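Local coordinates for protein Dot/Icm T4SS effector (Legionella pneumophila, PDB 6VVE) that acts as a kinase that binds ADP with manganese and is activated by the host metabolite inositol hexakisphosphate, at residues A[228-233]-A[265-270]; A[45-50]-A[119-124]. One frame throughout, in Å; residues are numbered along the deposited sequence. Where two conformers were deposited one is given.

Interaction 1: A[228-233]-A[265-270]; sequences GKDQWL and DESLSD
D230 and S269 meet where the backbones run closest, their CA atoms 6.1 Å apart, and with K229 they carry most of the buried surface. The carboxylate of D230 grips two successive backbone amides of the loop. D230 OD2 takes L268 N at 2.8 Å through its syn lone pair, in a fairly straight bond. D230 OD1 receives S269 N at 3.0 Å, also on the syn side but 28° out of the carboxylate plane. Y260 OH, on helix 253-262, adds a further bond to OD2, so this buried acid is held from both the loop and the helix preceding it.

S269 OG is gripped from the side of the indole: W232 NE1 donates to it over 2.7 Å, with the oxygen only 6° out of the ring plane. The same hydroxyl, S269 OG, lies 2.9 Å from D230 OD1. D230 sits at the junction of helices 219-229 and 231-239 in what is probably the C-terminal lobe of the kinase fold, and the 265-270 loop, which joins helices 253-262 and 272-280, packs against that junction.

K229 points toward the loop and crosses D270 at about a right angle. The bend at chi3 (73°) brings K229 CE to 3.5 Å from D270 OD1, and a second bend at chi4 then turns NZ, which bonds to N173 O and is linked only weakly, through a water, to D270 OD1. D270 OD2 in turn lies 2.8 Å from its hydrogen-bonded partner S267 OG. At the other end L233 CD2 touches L268 CD1 at 3.6 Å, the two side chains crossing nearly at right angles.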
loop_
_atom_site.group_PDB
_atom_site.type_symbol
_atom_site.label_atom_id
_atom_site.label_comp_id
_atom_site.label_asym_id
_atom_site.label_seq_id
_atom_site.Cartn_x
_atom_site.Cartn_y
_atom_site.Cartn_z
ATOM N N GLY A 228 -6.972 -9.681 -4.723
ATOM C CA GLY A 228 -5.855 -8.802 -4.426
ATOM C C GLY A 228 -5.012 -8.487 -5.646
ATOM O O GLY A 228 -4.604 -7.342 -5.840
ATOM N N LYS A 229 -4.747 -9.496 -6.488
ATOM C CA LYS A 229 -3.931 -9.269 -7.673
ATOM C C LYS A 229 -4.613 -8.337 -8.668
ATOM O O LYS A 229 -3.924 -7.665 -9.446
ATOM C CB LYS A 229 -3.595 -10.601 -8.341
ATOM C CG LYS A 229 -2.534 -11.412 -7.590
ATOM C CD LYS A 229 -1.910 -12.490 -8.465
ATOM C CE LYS A 229 -0.965 -11.902 -9.509
ATOM N NZ LYS A 229 0.221 -11.236 -8.896
ATOM N N ASP A 230 -5.949 -8.287 -8.667
ATOM C CA ASP A 230 -6.708 -7.397 -9.537
ATOM C C ASP A 230 -7.226 -6.176 -8.795
ATOM O O ASP A 230 -8.049 -5.432 -9.333
ATOM C CB ASP A 230 -7.882 -8.151 -10.179
ATOM C CG ASP A 230 -7.411 -9.268 -11.116
ATOM O OD1 ASP A 230 -6.220 -9.251 -11.513
ATOM O OD2 ASP A 230 -8.229 -10.158 -11.447
ATOM N N GLN A 231 -6.766 -5.963 -7.564
ATOM C CA GLN A 231 -7.219 -4.834 -6.758
ATOM C C GLN A 231 -7.134 -3.531 -7.535
ATOM O O GLN A 231 -8.101 -2.758 -7.587
ATOM C CB GLN A 231 -6.362 -4.770 -5.488
ATOM C CG GLN A 231 -6.853 -3.867 -4.401
ATOM C CD GLN A 231 -6.014 -4.006 -3.147
ATOM O OE1 GLN A 231 -4.827 -3.680 -3.140
ATOM N NE2 GLN A 231 -6.617 -4.529 -2.094
ATOM N N TRP A 232 -5.972 -3.270 -8.136
ATOM C CA TRP A 232 -5.756 -2.028 -8.871
ATOM C C TRP A 232 -6.854 -1.786 -9.901
ATOM O O TRP A 232 -7.263 -0.640 -10.132
ATOM C CB TRP A 232 -4.393 -2.079 -9.571
ATOM C CG TRP A 232 -4.332 -3.167 -10.597
ATOM C CD1 TRP A 232 -4.011 -4.477 -10.384
ATOM C CD2 TRP A 232 -4.609 -3.044 -11.994
ATOM N NE1 TRP A 232 -4.077 -5.180 -11.568
ATOM C CE2 TRP A 232 -4.441 -4.318 -12.570
ATOM C CE3 TRP A 232 -4.996 -1.983 -12.813
ATOM C CZ2 TRP A 232 -4.627 -4.551 -13.931
ATOM C CZ3 TRP A 232 -5.179 -2.219 -14.174
ATOM C CH2 TRP A 232 -4.998 -3.491 -14.712
ATOM N N LEU A 233 -7.340 -2.856 -10.536
ATOM C CA LEU A 233 -8.355 -2.705 -11.572
ATOM C C LEU A 233 -9.687 -2.276 -10.979
ATOM O O LEU A 233 -10.408 -1.464 -11.585
ATOM C CB LEU A 233 -8.505 -4.014 -12.339
ATOM C CG LEU A 233 -9.461 -4.040 -13.526
ATOM C CD1 LEU A 233 -8.947 -3.166 -14.652
ATOM C CD2 LEU A 233 -9.669 -5.483 -14.007
ATOM N N ASP A 265 -9.074 -19.765 -9.821
ATOM C CA ASP A 265 -7.727 -19.550 -9.290
ATOM C C ASP A 265 -6.845 -18.807 -10.291
ATOM O O ASP A 265 -5.653 -19.090 -10.424
ATOM C CB ASP A 265 -7.084 -20.876 -8.879
ATOM C CG ASP A 265 -7.811 -21.541 -7.724
ATOM O OD1 ASP A 265 -8.251 -20.814 -6.810
ATOM O OD2 ASP A 265 -7.960 -22.777 -7.739
ATOM N N GLU A 266 -7.436 -17.852 -10.998
ATOM C CA GLU A 266 -6.714 -17.034 -11.959
ATOM C C GLU A 266 -7.179 -15.589 -11.839
ATOM O O GLU A 266 -8.350 -15.315 -11.548
ATOM C CB GLU A 266 -6.922 -17.521 -13.399
ATOM C CG GLU A 266 -6.186 -18.808 -13.727
ATOM C CD GLU A 266 -6.318 -19.196 -15.185
ATOM O OE1 GLU A 266 -7.278 -18.744 -15.840
ATOM O OE2 GLU A 266 -5.457 -19.958 -15.678
ATOM N N SER A 267 -6.250 -14.668 -12.076
ATOM C CA SER A 267 -6.518 -13.241 -12.030
ATOM C C SER A 267 -6.410 -12.654 -13.432
ATOM O O SER A 267 -5.706 -13.187 -14.295
ATOM C CB SER A 267 -5.540 -12.528 -11.094
ATOM O OG SER A 267 -4.193 -12.675 -11.540
ATOM N N LEU A 268 -7.129 -11.554 -13.654
ATOM C CA LEU A 268 -7.071 -10.887 -14.944
ATOM C C LEU A 268 -5.676 -10.356 -15.228
ATOM O O LEU A 268 -5.240 -10.345 -16.388
ATOM C CB LEU A 268 -8.087 -9.749 -14.994
ATOM C CG LEU A 268 -9.547 -10.156 -14.817
ATOM C CD1 LEU A 268 -10.428 -8.933 -14.625
ATOM C CD2 LEU A 268 -10.024 -10.965 -16.011
ATOM N N SER A 269 -4.954 -9.928 -14.186
ATOM C CA SER A 269 -3.630 -9.345 -14.389
ATOM C C SER A 269 -2.634 -10.365 -14.919
ATOM O O SER A 269 -1.710 -10.000 -15.657
ATOM C CB SER A 269 -3.124 -8.733 -13.081
ATOM O OG SER A 269 -4.005 -7.708 -12.634
ATOM N N ASP A 270 -2.802 -11.640 -14.568
ATOM C CA ASP A 270 -1.955 -12.699 -15.100
ATOM C C ASP A 270 -2.289 -13.052 -16.545
ATOM O O ASP A 270 -1.642 -13.941 -17.114
ATOM C CB ASP A 270 -2.070 -13.956 -14.236
ATOM C CG ASP A 270 -1.460 -13.779 -12.855
ATOM O OD1 ASP A 270 -0.425 -13.088 -12.742
ATOM O OD2 ASP A 270 -2.021 -14.334 -11.883
HETATM O O HOH W 1 1.271 -11.737 -11.579
#

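Interaction 2: A[45-50]-A[119-124]; sequences PMDYVL and LKYHGI
Charge comes first in the contact between D47 and K120, which joins the outermost strand 44-53 of the four-stranded antiparallel sheet to the C-terminal end of helix 102-121. The ammonium group K120 NZ forms a salt bridge with D47 OD1 at 3.2 Å, approaching on the syn side but tilted well out of the carboxylate plane. The lysine arrives fully stretched: CG lies opposite the backbone N and every later torsion is also extended, which carries NZ from the last turn of the helix across to the strand.

Further hydrogen bonds complete the polar set. K120 NZ also donates to the backbone oxygen Y48 O over 2.6 Å, with a C=O...N angle of 162°, close to the line of the carbonyl bond. D47 OD2 accepts the proton of Y121 OH at 2.7 Å through its anti lone pair; the carboxylate and phenol ring are nearly coplanar, 17° apart, with OD2 at the ring edge. D47 OD1 accepts Y48 N as well, from the same face of its plane as NZ. R39 NE, from strand 34-41, bonds to the Y121 hydroxyl.

A cation-pi contact adds to these: K120 NZ stands over the centre of one face of the Y48 ring, 10° off its normal.

The apolar part is small, with V49 CG1 against K120 CD at 3.7 Å. On the strand side, M46 and D47 both face R39 in a classic beta bulge; on the helix side, G123 closes the helix with a Schellman motif.

With a carboxylate, a carbonyl and an aromatic face all presented to one ammonium group, its positive charge is probably well stabilised, and D47 is likely to remain ionised at this largely surface-lying junction.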
loop_
_atom_site.group_PDB
_atom_site.type_symbol
_atom_site.label_atom_id
_atom_site.label_comp_id
_atom_site.label_asym_id
_atom_site.label_seq_id
_atom_site.Cartn_x
_atom_site.Cartn_y
_atom_site.Cartn_z
ATOM N N PRO A 45 26.066 -3.141 6.800
ATOM C CA PRO A 45 24.907 -2.347 6.361
ATOM C C PRO A 45 24.872 -2.288 4.840
ATOM O O PRO A 45 25.886 -2.004 4.196
ATOM C CB PRO A 45 25.146 -0.963 6.981
ATOM C CG PRO A 45 26.464 -1.050 7.737
ATOM C CD PRO A 45 27.177 -2.288 7.267
HETATM N N MSE A 46 23.700 -2.552 4.274
HETATM C CA MSE A 46 23.567 -2.629 2.827
HETATM C C MSE A 46 22.714 -1.509 2.246
HETATM O O MSE A 46 23.098 -0.881 1.258
HETATM C CB MSE A 46 22.969 -3.980 2.420
HETATM C CG MSE A 46 23.856 -5.179 2.715
HETATM SE SE MSE A 46 25.624 -5.071 1.889
HETATM C CE MSE A 46 25.070 -4.578 0.072
ATOM N N ASP A 47 21.562 -1.248 2.853
ATOM C CA ASP A 47 20.661 -0.233 2.321
ATOM C C ASP A 47 19.780 0.285 3.444
ATOM O O ASP A 47 19.728 -0.290 4.536
ATOM C CB ASP A 47 19.819 -0.802 1.169
ATOM C CG ASP A 47 19.304 0.265 0.241
ATOM O OD1 ASP A 47 19.589 1.463 0.482
ATOM O OD2 ASP A 47 18.616 -0.103 -0.734
ATOM N N TYR A 48 19.069 1.375 3.149
ATOM C CA TYR A 48 18.205 2.029 4.122
ATOM C C TYR A 48 16.933 2.528 3.444
ATOM O O TYR A 48 16.865 2.672 2.220
ATOM C CB TYR A 48 18.923 3.209 4.799
ATOM C CG TYR A 48 19.306 4.302 3.828
ATOM C CD1 TYR A 48 20.519 4.261 3.148
ATOM C CD2 TYR A 48 18.450 5.370 3.581
ATOM C CE1 TYR A 48 20.869 5.253 2.255
ATOM C CE2 TYR A 48 18.794 6.369 2.690
ATOM C CZ TYR A 48 20.003 6.306 2.028
ATOM O OH TYR A 48 20.348 7.298 1.138
ATOM N N VAL A 49 15.920 2.783 4.264
ATOM C CA VAL A 49 14.690 3.429 3.828
ATOM C C VAL A 49 14.287 4.459 4.875
ATOM O O VAL A 49 14.533 4.286 6.072
ATOM C CB VAL A 49 13.541 2.425 3.606
ATOM C CG1 VAL A 49 13.872 1.493 2.442
ATOM C CG2 VAL A 49 13.257 1.646 4.889
ATOM N N LEU A 50 13.660 5.537 4.417
ATOM C CA LEU A 50 13.166 6.584 5.303
ATOM C C LEU A 50 11.786 6.189 5.814
ATOM O O LEU A 50 10.919 5.771 5.029
ATOM C CB LEU A 50 13.113 7.918 4.565
ATOM C CG LEU A 50 12.376 9.079 5.227
ATOM C CD1 LEU A 50 12.878 9.359 6.638
ATOM C CD2 LEU A 50 12.516 10.335 4.354
ATOM N N LEU A 119 8.882 -1.271 -1.929
ATOM C CA LEU A 119 8.365 -0.037 -2.504
ATOM C C LEU A 119 9.494 0.842 -3.024
ATOM O O LEU A 119 9.397 1.398 -4.127
ATOM C CB LEU A 119 7.530 0.718 -1.471
ATOM C CG LEU A 119 6.246 0.051 -0.998
ATOM C CD1 LEU A 119 5.565 0.916 0.088
ATOM C CD2 LEU A 119 5.301 -0.205 -2.147
ATOM N N LYS A 120 10.574 0.974 -2.249
ATOM C CA LYS A 120 11.705 1.779 -2.695
ATOM C C LYS A 120 12.305 1.222 -3.980
ATOM O O LYS A 120 12.574 1.970 -4.930
ATOM C CB LYS A 120 12.764 1.859 -1.592
ATOM C CG LYS A 120 14.009 2.633 -1.996
ATOM C CD LYS A 120 15.012 2.727 -0.859
ATOM C CE LYS A 120 16.333 3.312 -1.347
ATOM N NZ LYS A 120 17.273 3.595 -0.228
ATOM N N TYR A 121 12.531 -0.092 -4.026
ATOM C CA TYR A 121 13.155 -0.714 -5.184
ATOM C C TYR A 121 12.260 -0.698 -6.419
ATOM O O TYR A 121 12.730 -1.068 -7.505
ATOM C CB TYR A 121 13.553 -2.150 -4.847
ATOM C CG TYR A 121 14.613 -2.250 -3.757
ATOM C CD1 TYR A 121 15.421 -1.174 -3.447
ATOM C CD2 TYR A 121 14.790 -3.425 -3.039
ATOM C CE1 TYR A 121 16.389 -1.263 -2.452
ATOM C CE2 TYR A 121 15.750 -3.531 -2.054
ATOM C CZ TYR A 121 16.548 -2.450 -1.762
ATOM O OH TYR A 121 17.506 -2.535 -0.776
ATOM N N HIS A 122 10.998 -0.283 -6.285
ATOM C CA HIS A 122 10.119 -0.067 -7.420
ATOM C C HIS A 122 9.742 1.396 -7.605
ATOM O O HIS A 122 8.945 1.708 -8.492
ATOM C CB HIS A 122 8.854 -0.915 -7.269
ATOM C CG HIS A 122 9.103 -2.386 -7.377
ATOM N ND1 HIS A 122 9.864 -3.081 -6.462
ATOM C CD2 HIS A 122 8.704 -3.292 -8.300
ATOM C CE1 HIS A 122 9.917 -4.354 -6.813
ATOM N NE2 HIS A 122 9.223 -4.508 -7.926
ATOM N N GLY A 123 10.299 2.296 -6.802
ATOM C CA GLY A 123 10.024 3.717 -6.949
ATOM C C GLY A 123 8.575 4.100 -6.742
ATOM O O GLY A 123 8.060 4.961 -7.462
ATOM N N ILE A 124 7.904 3.481 -5.768
ATOM C CA ILE A 124 6.498 3.763 -5.510
ATOM C C ILE A 124 6.243 3.960 -4.019
ATOM O O ILE A 124 5.089 3.964 -3.572
ATOM C CB ILE A 124 5.602 2.638 -6.064
ATOM C CG1 ILE A 124 6.088 1.272 -5.563
ATOM C CG2 ILE A 124 5.584 2.664 -7.580
ATOM C CD1 ILE A 124 5.146 0.141 -5.877
#

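In the fold
From the N terminus, the chain first builds the antiparallel sheet that ends in strand 44-53, then runs through strands 74-78, 82-88 and 91-96 and along helix 102-121. Interaction 2 closes the loop of 68 residues that runs from strand 44-53 to the end of helix 102-121. The chain then passes through strands 132-134 and 142-146 and helix 159-174 before interaction 1 opens; its shorter loop of 31 residues joins the 219-229/231-239 helix junction to the loop before helix 272-280. The two closures follow in series, neither nesting nor crossing, their centres about 25 Å apart. Helix 159-174 touches W232 and S269 of interaction 1 and, in segment 119-124, residues beyond those that meet the strand.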